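Local atomic coordinates of protein tudor (Drosophila melanogaster, PDB entry 4Q5W), a protein that probably acts in the piRNA pathway that represses transposons, through its repeated Tudor domains, and is required for primordial germ cell formation and abdominal segmentation. Residues E12-I17 and A123-T128; E33-S38 and F63-I68; D51-Q56 and D91-L96; T127-L132 and L164-H169. One frame throughout, in Å; residues are numbered along the deposited sequence. Where two conformers were deposited one is given.

Contact 1 of 4, residues E12-I17 and A123-T128; sequences ENTSRI and ALTLTT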
# COMPACT_ATOMS: atom_id res chain seq x y z
N GLU A 12 2.33 -5.89 0.68
CA GLU A 12 2.60 -6.94 -0.30
C GLU A 12 3.16 -8.16 0.43
O GLU A 12 2.74 -9.29 0.19
CB GLU A 12 3.59 -6.45 -1.35
CG GLU A 12 3.79 -7.42 -2.51
CD GLU A 12 2.55 -7.55 -3.38
OE1 GLU A 12 1.77 -6.57 -3.46
OE2 GLU A 12 2.35 -8.62 -3.97
N ASN A 13 4.12 -7.90 1.31
CA ASN A 13 4.62 -8.89 2.26
C ASN A 13 5.34 -8.10 3.34
O ASN A 13 5.35 -6.87 3.31
CB ASN A 13 5.56 -9.89 1.58
CG ASN A 13 6.69 -9.22 0.83
OD1 ASN A 13 7.58 -8.60 1.42
ND2 ASN A 13 6.69 -9.37 -0.49
N THR A 14 5.95 -8.77 4.31
CA THR A 14 6.53 -8.02 5.43
C THR A 14 7.74 -7.19 5.02
O THR A 14 8.14 -6.27 5.73
CB THR A 14 6.85 -8.92 6.66
OG1 THR A 14 7.84 -9.89 6.30
CG2 THR A 14 5.60 -9.62 7.15
N SER A 15 8.30 -7.51 3.85
CA SER A 15 9.47 -6.79 3.35
C SER A 15 9.13 -5.76 2.28
O SER A 15 10.03 -5.13 1.71
CB SER A 15 10.52 -7.77 2.82
OG SER A 15 11.07 -8.53 3.89
N ARG A 16 7.83 -5.58 2.03
CA ARG A 16 7.38 -4.63 1.03
C ARG A 16 6.05 -4.03 1.47
O ARG A 16 4.98 -4.54 1.15
CB ARG A 16 7.26 -5.31 -0.35
CG ARG A 16 6.95 -4.35 -1.49
CD ARG A 16 7.07 -5.05 -2.83
NE ARG A 16 6.54 -4.25 -3.93
CZ ARG A 16 7.28 -3.48 -4.72
NH1 ARG A 16 6.71 -2.79 -5.70
NH2 ARG A 16 8.58 -3.39 -4.52
N ILE A 17 6.15 -2.93 2.22
CA ILE A 17 4.99 -2.30 2.82
C ILE A 17 4.90 -0.87 2.33
O ILE A 17 5.87 -0.13 2.44
CB ILE A 17 5.13 -2.30 4.36
CG1 ILE A 17 5.28 -3.73 4.89
CG2 ILE A 17 3.93 -1.62 5.04
CD1 ILE A 17 5.58 -3.77 6.38
N ALA A 123 1.23 -16.99 4.49
CA ALA A 123 -0.20 -16.69 4.58
C ALA A 123 -0.62 -16.40 6.02
O ALA A 123 -1.37 -15.45 6.27
CB ALA A 123 -1.03 -17.83 3.99
N LEU A 124 -0.14 -17.19 6.97
CA LEU A 124 -0.50 -16.96 8.36
C LEU A 124 0.06 -15.63 8.86
O LEU A 124 -0.59 -14.90 9.60
CB LEU A 124 -0.01 -18.12 9.24
CG LEU A 124 -0.16 -17.96 10.76
CD1 LEU A 124 -1.60 -17.72 11.16
CD2 LEU A 124 0.36 -19.23 11.43
N THR A 125 1.28 -15.32 8.46
CA THR A 125 1.90 -14.08 8.85
C THR A 125 1.11 -12.90 8.30
O THR A 125 0.86 -11.94 9.01
CB THR A 125 3.36 -13.99 8.37
OG1 THR A 125 4.14 -14.99 9.05
CG2 THR A 125 3.96 -12.60 8.65
N LEU A 126 0.71 -12.99 7.04
CA LEU A 126 0.03 -11.84 6.43
C LEU A 126 -1.38 -11.61 6.98
O LEU A 126 -1.79 -10.46 7.15
CB LEU A 126 0.05 -11.94 4.91
CG LEU A 126 1.47 -11.73 4.36
CD1 LEU A 126 1.43 -11.48 2.86
CD2 LEU A 126 2.21 -10.60 5.10
N THR A 127 -2.11 -12.68 7.27
CA THR A 127 -3.44 -12.53 7.84
C THR A 127 -3.36 -12.00 9.28
O THR A 127 -4.19 -11.18 9.70
CB THR A 127 -4.28 -13.83 7.75
OG1 THR A 127 -5.62 -13.58 8.20
CG2 THR A 127 -3.67 -14.96 8.57
N THR A 128 -2.36 -12.47 10.03
CA THR A 128 -2.15 -11.98 11.38
C THR A 128 -1.75 -10.51 11.35
O THR A 128 -2.22 -9.72 12.16
CB THR A 128 -1.10 -12.83 12.12
OG1 THR A 128 -1.49 -14.21 12.05
CG2 THR A 128 -0.99 -12.41 13.61
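A bulged beta hairpin rests its turn, through Glu12, Asn13 and Thr14, on Leu126 and Thr125 of helix 122-134, in what is the staphylococcal-nuclease-like, OB-type half of an extended Tudor domain. No hydrogen bond crosses between the two segments; the fit is one of methyl groups against a turn. Leu126 divides its branches. CD1 reaches Glu12 O at 3.7 Å, while Leu126 CD2 lies 4.1 Å from both Asn13 CA and Thr14 CG2. The leucine CG is set opposite its carbonyl carbon (chi1 -69°), which carries the fork out toward the hairpin. Beside it, Thr14 CG2 meets Thr125 CG2 methyl to methyl at 3.7 Å, the two side chains crossing at about a right angle, and Thr125 OG1 bonds to Asn121 O. With an alanine in place of Leu126, the backbone of Glu12 and Asn13 would probably lose its apolar cover, leaving the threonine methyls as the main touch.

The turn brings its own stiffness. It is type I from Asn13 to Arg16, with Arg16 N bonded to Asn13 O at 3.1 Å. An Asx turn adds to it, Ser15 N donating in the carbonyl plane to a lone pair of Asn13 OD1 at 2.8 Å. A classic beta bulge places Glu12 and Asn13 together across from Arg16. Around this centre, Phe118 of helix 116-120 touches Thr14 and Thr125, Met112 of strand 108-112 bonds the backbone of Thr14, Val11 of strand 5-11 meets Leu126, and Leu124 and Thr128 pack on helix 166-182.

Contact 2 of 4, residues E33-S38 and F63-I68; sequences EKLNGS and FYRSRI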
# COMPACT_ATOMS: atom_id res chain seq x y z
N GLU A 33 -9.22 15.14 -3.61
CA GLU A 33 -10.25 16.16 -3.84
C GLU A 33 -10.28 16.56 -5.31
O GLU A 33 -11.35 16.67 -5.92
CB GLU A 33 -10.03 17.39 -2.96
CG GLU A 33 -10.73 18.62 -3.48
CD GLU A 33 -11.43 19.41 -2.40
OE1 GLU A 33 -10.75 20.13 -1.64
OE2 GLU A 33 -12.68 19.31 -2.31
N LYS A 34 -9.11 16.77 -5.89
CA LYS A 34 -9.06 17.18 -7.29
C LYS A 34 -9.54 16.08 -8.25
O LYS A 34 -10.28 16.35 -9.20
CB LYS A 34 -7.66 17.67 -7.65
CG LYS A 34 -7.36 19.06 -7.11
CD LYS A 34 -5.89 19.41 -7.30
CE LYS A 34 -5.60 20.84 -6.90
NZ LYS A 34 -6.25 21.80 -7.83
N LEU A 35 -9.12 14.85 -8.00
CA LEU A 35 -9.54 13.74 -8.86
C LEU A 35 -11.04 13.42 -8.73
O LEU A 35 -11.67 13.01 -9.70
CB LEU A 35 -8.72 12.47 -8.58
CG LEU A 35 -7.28 12.48 -9.11
CD1 LEU A 35 -6.59 11.19 -8.72
CD2 LEU A 35 -7.27 12.67 -10.64
N ASN A 36 -11.61 13.62 -7.55
CA ASN A 36 -13.02 13.30 -7.37
C ASN A 36 -13.98 14.48 -7.50
O ASN A 36 -15.18 14.34 -7.27
CB ASN A 36 -13.23 12.61 -6.02
CG ASN A 36 -12.59 11.24 -5.97
OD1 ASN A 36 -13.15 10.26 -6.46
ND2 ASN A 36 -11.40 11.17 -5.39
N GLY A 37 -13.45 15.64 -7.90
CA GLY A 37 -14.23 16.86 -7.88
C GLY A 37 -14.63 17.39 -9.24
O GLY A 37 -15.52 18.23 -9.36
N SER A 38 -13.97 16.89 -10.28
CA SER A 38 -14.21 17.37 -11.64
C SER A 38 -14.34 16.19 -12.60
O SER A 38 -13.88 15.09 -12.30
CB SER A 38 -13.08 18.29 -12.09
OG SER A 38 -12.93 19.38 -11.19
N PHE A 63 -11.86 8.03 -7.42
CA PHE A 63 -10.85 8.04 -8.47
C PHE A 63 -9.42 8.13 -7.94
O PHE A 63 -9.15 8.82 -6.96
CB PHE A 63 -11.14 9.15 -9.48
CG PHE A 63 -12.42 8.94 -10.26
CD1 PHE A 63 -13.63 9.43 -9.79
CD2 PHE A 63 -12.41 8.26 -11.47
CE1 PHE A 63 -14.80 9.24 -10.50
CE2 PHE A 63 -13.58 8.07 -12.19
CZ PHE A 63 -14.78 8.55 -11.71
N TYR A 64 -8.50 7.42 -8.60
CA TYR A 64 -7.13 7.27 -8.14
C TYR A 64 -6.11 7.38 -9.27
O TYR A 64 -6.35 6.92 -10.39
CB TYR A 64 -6.97 5.89 -7.52
CG TYR A 64 -7.73 5.70 -6.23
CD1 TYR A 64 -9.07 5.35 -6.24
CD2 TYR A 64 -7.09 5.85 -5.01
CE1 TYR A 64 -9.77 5.18 -5.05
CE2 TYR A 64 -7.78 5.67 -3.82
CZ TYR A 64 -9.11 5.33 -3.84
OH TYR A 64 -9.79 5.15 -2.65
N ARG A 65 -4.95 7.96 -8.97
CA ARG A 65 -3.84 7.90 -9.90
C ARG A 65 -3.39 6.46 -10.03
O ARG A 65 -3.28 5.74 -9.03
CB ARG A 65 -2.67 8.75 -9.42
CG ARG A 65 -2.99 10.24 -9.36
CD ARG A 65 -1.72 11.04 -9.43
NE ARG A 65 -0.88 10.83 -8.25
CZ ARG A 65 0.37 11.29 -8.15
NH1 ARG A 65 1.07 11.06 -7.04
NH2 ARG A 65 0.90 11.97 -9.15
N SER A 66 -3.11 6.04 -11.26
CA SER A 66 -2.80 4.64 -11.52
C SER A 66 -1.68 4.45 -12.52
O SER A 66 -1.39 5.34 -13.32
CB SER A 66 -4.05 3.92 -12.03
OG SER A 66 -4.61 4.63 -13.13
N ARG A 67 -1.07 3.27 -12.49
CA ARG A 67 -0.09 2.87 -13.48
C ARG A 67 -0.45 1.48 -13.98
O ARG A 67 -0.80 0.60 -13.19
CB ARG A 67 1.34 2.88 -12.91
CG ARG A 67 2.40 2.40 -13.90
CD ARG A 67 3.82 2.72 -13.43
NE ARG A 67 4.02 2.40 -12.01
CZ ARG A 67 4.33 1.19 -11.55
NH1 ARG A 67 4.50 1.00 -10.25
NH2 ARG A 67 4.48 0.18 -12.39
N ILE A 68 -0.38 1.28 -15.28
CA ILE A 68 -0.73 -0.01 -15.87
C ILE A 68 0.33 -1.06 -15.56
O ILE A 68 1.50 -0.89 -15.88
CB ILE A 68 -0.88 0.10 -17.40
CG1 ILE A 68 -1.89 1.20 -17.77
CG2 ILE A 68 -1.31 -1.23 -17.99
CD1 ILE A 68 -3.29 0.95 -17.27
O HOH W 1 -9.70 8.86 -3.93
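Helix-on-strand packing joins Leu35 and Asn36 of helix 25-37 to Phe63 and Arg65 at the start of strand 63-71 in the SH3-like Tudor barrel. In extended Tudor domains a helix of this kind connects the barrel to the OB-type half. The short axes approach to 7.7 Å at an angle of 118°, so the strand crosses the helix obliquely.

The polar part of the contact falls to one amide. Asn36 OD1 accepts from Phe63 N at 2.7 Å, with an N-H...O angle of 157° and the donor tilted somewhat from the carbonyl plane. The same oxygen lies at the edge of the Phe63 ring, near its plane, 3.5 Å from CD1. The other end of the amide is held too: Asn36 ND2 donates to water 1 at 3.2 Å, that water donates a hydrogen bond to Phe63 O, and ND2 also bonds Cys32 O one turn back in the helix. Held at both ends, the amide has its flip settled. A leucine here would probably leave Phe63 N without its acceptor and water 1 without one of its anchors.

Phe63 turns its ring further to Tyr94, edge to face. The guanidinium of Arg65 is engaged by a salt bridge with Asp83 and by the carbonyls of Ile103 and Lys104, so of its side chain it is the CG end, with the backbone N, that meets Leu35. Leu35, with CG opposite its carbonyl carbon (chi1 -74°), extends to that end. Leu35 CB stands 4.2 Å from Phe63 CB, and Leu35 CD1 lies 3.6 Å from Arg65 N and 3.8 Å from Arg65 CG.

Contact 3 of 4, residues D51-Q56 and D91-L96; sequences DMCVVQ and DKLYEL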
# COMPACT_ATOMS: atom_id res chain seq x y z
N ASP A 51 2.09 2.88 -18.44
CA ASP A 51 1.41 4.15 -18.69
C ASP A 51 0.77 4.67 -17.41
O ASP A 51 0.24 3.90 -16.61
CB ASP A 51 0.35 4.04 -19.81
CG ASP A 51 0.96 4.04 -21.20
OD1 ASP A 51 2.20 4.25 -21.31
OD2 ASP A 51 0.21 3.84 -22.18
N MET A 52 0.82 5.98 -17.23
CA MET A 52 0.19 6.64 -16.10
C MET A 52 -1.19 7.13 -16.52
O MET A 52 -1.36 7.63 -17.63
CB MET A 52 1.03 7.83 -15.63
CG MET A 52 2.51 7.51 -15.49
SD MET A 52 2.81 6.20 -14.31
CE MET A 52 1.91 6.80 -12.91
N CYS A 53 -2.16 6.97 -15.63
CA CYS A 53 -3.54 7.31 -15.93
C CYS A 53 -4.34 7.43 -14.63
O CYS A 53 -3.76 7.52 -13.55
CB CYS A 53 -4.16 6.25 -16.84
SG CYS A 53 -3.98 4.55 -16.23
N VAL A 54 -5.66 7.46 -14.73
CA VAL A 54 -6.54 7.50 -13.56
C VAL A 54 -7.60 6.42 -13.71
O VAL A 54 -8.08 6.18 -14.82
CB VAL A 54 -7.24 8.88 -13.43
CG1 VAL A 54 -8.29 8.86 -12.32
CG2 VAL A 54 -6.21 9.97 -13.14
N VAL A 55 -7.96 5.75 -12.62
CA VAL A 55 -9.05 4.78 -12.69
C VAL A 55 -10.06 5.01 -11.58
O VAL A 55 -9.75 5.66 -10.58
CB VAL A 55 -8.53 3.33 -12.59
CG1 VAL A 55 -7.52 3.04 -13.69
CG2 VAL A 55 -7.93 3.06 -11.21
N GLN A 56 -11.27 4.49 -11.76
CA GLN A 56 -12.23 4.41 -10.67
C GLN A 56 -12.03 3.09 -9.93
O GLN A 56 -11.96 2.04 -10.56
CB GLN A 56 -13.67 4.51 -11.19
CG GLN A 56 -14.74 4.57 -10.08
CD GLN A 56 -16.11 4.94 -10.62
OE1 GLN A 56 -16.43 4.67 -11.77
NE2 GLN A 56 -16.92 5.58 -9.78
N ASP A 91 -11.86 -1.82 -16.37
CA ASP A 91 -12.12 -1.93 -17.79
C ASP A 91 -12.23 -0.57 -18.46
O ASP A 91 -12.57 -0.48 -19.64
CB ASP A 91 -13.37 -2.78 -18.07
CG ASP A 91 -14.64 -2.16 -17.53
OD1 ASP A 91 -14.56 -1.13 -16.83
OD2 ASP A 91 -15.74 -2.70 -17.82
N LYS A 92 -11.92 0.47 -17.71
CA LYS A 92 -11.96 1.84 -18.22
C LYS A 92 -10.84 2.68 -17.62
O LYS A 92 -10.59 2.64 -16.42
CB LYS A 92 -13.31 2.48 -17.92
CG LYS A 92 -13.48 3.87 -18.51
CD LYS A 92 -14.86 4.42 -18.20
CE LYS A 92 -15.08 5.76 -18.88
NZ LYS A 92 -16.42 6.32 -18.54
N LEU A 93 -10.19 3.46 -18.47
CA LEU A 93 -9.07 4.30 -18.05
C LEU A 93 -9.38 5.75 -18.36
O LEU A 93 -10.04 6.05 -19.36
CB LEU A 93 -7.80 3.91 -18.80
CG LEU A 93 -7.33 2.46 -18.64
CD1 LEU A 93 -6.10 2.22 -19.49
CD2 LEU A 93 -7.06 2.12 -17.17
N TYR A 94 -8.90 6.65 -17.50
CA TYR A 94 -9.04 8.08 -17.74
C TYR A 94 -7.65 8.70 -17.86
O TYR A 94 -6.67 8.15 -17.34
CB TYR A 94 -9.81 8.76 -16.59
CG TYR A 94 -11.19 8.22 -16.36
CD1 TYR A 94 -11.40 7.10 -15.55
CD2 TYR A 94 -12.30 8.82 -16.94
CE1 TYR A 94 -12.66 6.61 -15.33
CE2 TYR A 94 -13.58 8.33 -16.73
CZ TYR A 94 -13.75 7.23 -15.92
OH TYR A 94 -15.00 6.73 -15.71
N GLU A 95 -7.57 9.83 -18.55
CA GLU A 95 -6.31 10.56 -18.67
C GLU A 95 -5.93 11.15 -17.32
O GLU A 95 -6.78 11.60 -16.56
CB GLU A 95 -6.43 11.70 -19.69
CG GLU A 95 -7.02 11.31 -21.04
CD GLU A 95 -6.08 10.44 -21.88
OE1 GLU A 95 -4.94 10.18 -21.45
OE2 GLU A 95 -6.50 10.03 -22.98
N LEU A 96 -4.64 11.16 -17.02
CA LEU A 96 -4.14 11.85 -15.84
C LEU A 96 -4.05 13.35 -16.11
O LEU A 96 -3.34 13.78 -17.03
CB LEU A 96 -2.76 11.32 -15.47
CG LEU A 96 -2.12 11.98 -14.24
CD1 LEU A 96 -2.86 11.54 -12.99
CD2 LEU A 96 -0.65 11.63 -14.17
O HOH W 2 -2.73 9.84 -18.87
O HOH W 3 -11.99 3.02 -14.03
O HOH W 4 -15.16 4.26 -14.21
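Val54 and Tyr94 form an antiparallel hydrogen-bonded pair, a single bridge by which the chain beyond strand 87-90 comes back to strand 52-56 in the SH3-like Tudor barrel. Tyr94 N gives to Val54 O at 2.8 Å and Val54 N to Tyr94 O at 2.9 Å. Val54 O also lies in the plane of the Tyr94 ring at its edge, 3.5 Å from CD1.

Side chains pack on both sides of this bridge. Val54 CG1 stands opposite its own backbone N (chi1 172°), which leaves CG2 beside the N to meet Leu96 CD1 at 3.7 Å, the two side chains crossing at about a right angle. On the face that carries Cys53, Val55 and Leu93, the valine and the leucine run side by side, Val55 CG1 to Leu93 CD2 at 3.6 Å, and the same Leu93 methyl touches Cys53 SG at 4.0 Å. There the core continues to Leu81 and Tyr77 of strand 77-81.

On either side of the bridge, water links backbone atoms that do not bond directly. Water 3 joins Gln56 N to Lys92 O, and water 2 joins Leu96 N to Met52 O. Further out, Glu95 bridges to Lys43, and the backbone of Leu93 and Glu95 pairs with Lys43 and Gln41. Gln56 NE2 bonds Leu61 O, which probably helps set the amide so that OE1 can take water 4: this water donates to Gln56 OE1 at 2.8 Å and lies 2.9 Å from Tyr94 OH, in the plane of the ring.

Contact 4 of 4, residues T127-L132 and L164-H169; sequences TTFDAL and LKIYEH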
# COMPACT_ATOMS: atom_id res chain seq x y z
N THR A 127 -2.11 -12.68 7.27
CA THR A 127 -3.44 -12.53 7.84
C THR A 127 -3.36 -12.00 9.28
O THR A 127 -4.19 -11.18 9.70
CB THR A 127 -4.28 -13.83 7.75
OG1 THR A 127 -5.62 -13.58 8.20
CG2 THR A 127 -3.67 -14.96 8.57
N THR A 128 -2.36 -12.47 10.03
CA THR A 128 -2.15 -11.98 11.38
C THR A 128 -1.75 -10.51 11.35
O THR A 128 -2.22 -9.72 12.16
CB THR A 128 -1.10 -12.83 12.12
OG1 THR A 128 -1.49 -14.21 12.05
CG2 THR A 128 -0.99 -12.41 13.61
N PHE A 129 -0.90 -10.14 10.39
CA PHE A 129 -0.43 -8.76 10.26
C PHE A 129 -1.63 -7.86 9.92
O PHE A 129 -1.78 -6.77 10.47
CB PHE A 129 0.63 -8.71 9.15
CG PHE A 129 1.40 -7.41 9.06
CD1 PHE A 129 1.39 -6.47 10.09
CD2 PHE A 129 2.17 -7.15 7.93
CE1 PHE A 129 2.11 -5.29 9.99
CE2 PHE A 129 2.89 -5.97 7.82
CZ PHE A 129 2.87 -5.04 8.84
N ASP A 130 -2.50 -8.33 9.02
CA ASP A 130 -3.68 -7.56 8.63
C ASP A 130 -4.55 -7.23 9.84
O ASP A 130 -5.03 -6.11 9.98
CB ASP A 130 -4.51 -8.30 7.57
CG ASP A 130 -3.89 -8.22 6.19
OD1 ASP A 130 -3.25 -7.20 5.87
OD2 ASP A 130 -4.07 -9.19 5.41
N ALA A 131 -4.74 -8.22 10.71
CA ALA A 131 -5.56 -8.04 11.90
C ALA A 131 -4.90 -7.06 12.86
O ALA A 131 -5.57 -6.23 13.47
CB ALA A 131 -5.79 -9.37 12.58
N LEU A 132 -3.58 -7.17 12.99
CA LEU A 132 -2.78 -6.25 13.79
C LEU A 132 -2.90 -4.80 13.30
O LEU A 132 -3.09 -3.86 14.09
CB LEU A 132 -1.31 -6.70 13.74
CG LEU A 132 -0.38 -6.31 14.88
CD1 LEU A 132 -1.06 -6.56 16.21
CD2 LEU A 132 0.91 -7.11 14.78
N LEU A 164 2.52 -1.09 20.41
CA LEU A 164 2.83 -2.47 20.10
C LEU A 164 3.98 -2.58 19.10
O LEU A 164 3.95 -1.96 18.04
CB LEU A 164 1.58 -3.16 19.59
CG LEU A 164 1.67 -4.65 19.32
CD1 LEU A 164 0.40 -5.30 19.85
CD2 LEU A 164 1.84 -4.88 17.83
N LYS A 165 4.99 -3.37 19.45
CA LYS A 165 6.19 -3.51 18.62
C LYS A 165 5.92 -4.59 17.59
O LYS A 165 5.92 -5.78 17.90
CB LYS A 165 7.39 -3.91 19.49
CG LYS A 165 7.66 -2.95 20.64
CD LYS A 165 8.82 -3.42 21.52
CE LYS A 165 9.27 -2.29 22.46
NZ LYS A 165 10.41 -2.67 23.34
N ILE A 166 5.68 -4.17 16.36
CA ILE A 166 5.08 -5.07 15.38
C ILE A 166 5.97 -6.23 14.97
O ILE A 166 5.49 -7.35 14.82
CB ILE A 166 4.56 -4.29 14.17
CG1 ILE A 166 3.45 -3.35 14.62
CG2 ILE A 166 4.01 -5.24 13.11
CD1 ILE A 166 3.05 -2.33 13.58
N TYR A 167 7.26 -5.99 14.79
CA TYR A 167 8.17 -7.06 14.36
C TYR A 167 8.16 -8.20 15.38
O TYR A 167 7.93 -9.37 15.05
CB TYR A 167 9.58 -6.51 14.13
CG TYR A 167 10.63 -7.56 13.83
CD1 TYR A 167 10.59 -8.30 12.65
CD2 TYR A 167 11.69 -7.80 14.71
CE1 TYR A 167 11.55 -9.26 12.36
CE2 TYR A 167 12.66 -8.76 14.42
CZ TYR A 167 12.57 -9.48 13.24
OH TYR A 167 13.53 -10.43 12.94
N GLU A 168 8.40 -7.85 16.64
CA GLU A 168 8.42 -8.84 17.70
C GLU A 168 7.05 -9.42 17.99
O GLU A 168 6.92 -10.62 18.20
CB GLU A 168 9.06 -8.25 18.96
CG GLU A 168 10.54 -7.92 18.79
CD GLU A 168 10.80 -6.55 18.17
OE1 GLU A 168 9.83 -5.84 17.85
OE2 GLU A 168 11.99 -6.19 18.01
N HIS A 169 6.01 -8.58 18.01
CA HIS A 169 4.67 -9.06 18.32
C HIS A 169 4.13 -10.00 17.25
O HIS A 169 3.46 -11.00 17.55
CB HIS A 169 3.70 -7.90 18.48
CG HIS A 169 2.45 -8.27 19.20
ND1 HIS A 169 2.41 -8.46 20.57
CD2 HIS A 169 1.20 -8.54 18.75
CE1 HIS A 169 1.19 -8.80 20.93
NE2 HIS A 169 0.43 -8.84 19.84
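His169 N donates to Lys165 O at 2.8 Å, and this bond closes the first turn of helix 166-182 just where the His169 ring meets Leu132 of helix 122-134. Lys165 is the N-cap, and Leu164 leads into it. In the OB-type half of the extended Tudor domain, helix 122-134 packs here against the start of helix 166-182 and the residue leading into it, almost wholly through carbon atoms, with no hydrogen bond between the two segments.

Leu132 is its centre, pushed in from its own helix with CG anti to the amide nitrogen (chi1 -155°). Its forked end is wedged among three partners. Leu132 CD1 meets Leu164 CD2 at 3.7 Å and His169 CD2 at 3.9 Å, while Leu132 CD2 passes Ile166 CG2 at 4.0 Å, those two side chains sliding past each other in opposite directions. One turn back, Phe129 brings CE1 to the same isoleucine methyl, 3.7 Å from Ile166 CG2, with the side chains at about a right angle. A single methyl of Ile166 thus serves both residues of helix 122-134.

Met112 of strand 108-112 touches Phe129, Ile166 and Tyr167, so sheet and helices share one core, and Leu170 extends it along helix 166-182. Leu164 is itself tied down, its backbone N bonded to Thr158. On its other branch, Leu164 CD1 sits 3.4 Å above the plane of the His169 ring, over the ring centre.

From the N terminus, the hairpin turn of 12-17 waits more than a hundred residues for its partner, helix 122-134, so contact 1 closes the longest loop. Contacts 2 and 3 both nest inside it and cross each other: 33-38, 51-56, 63-68 and 91-96 alternate along the chain, the neighbouring strands 52-56 and 63-71 of the barrel carrying one contact each. Contact 4 opens as contact 1 ends, sharing Thr127 and Thr128, and joins the C-terminal helix to the same core. Contacts 1 and 4 thus consolidate the OB-type half, and contacts 2 and 3, about 27 to 34 Å away between centres, the Tudor barrel.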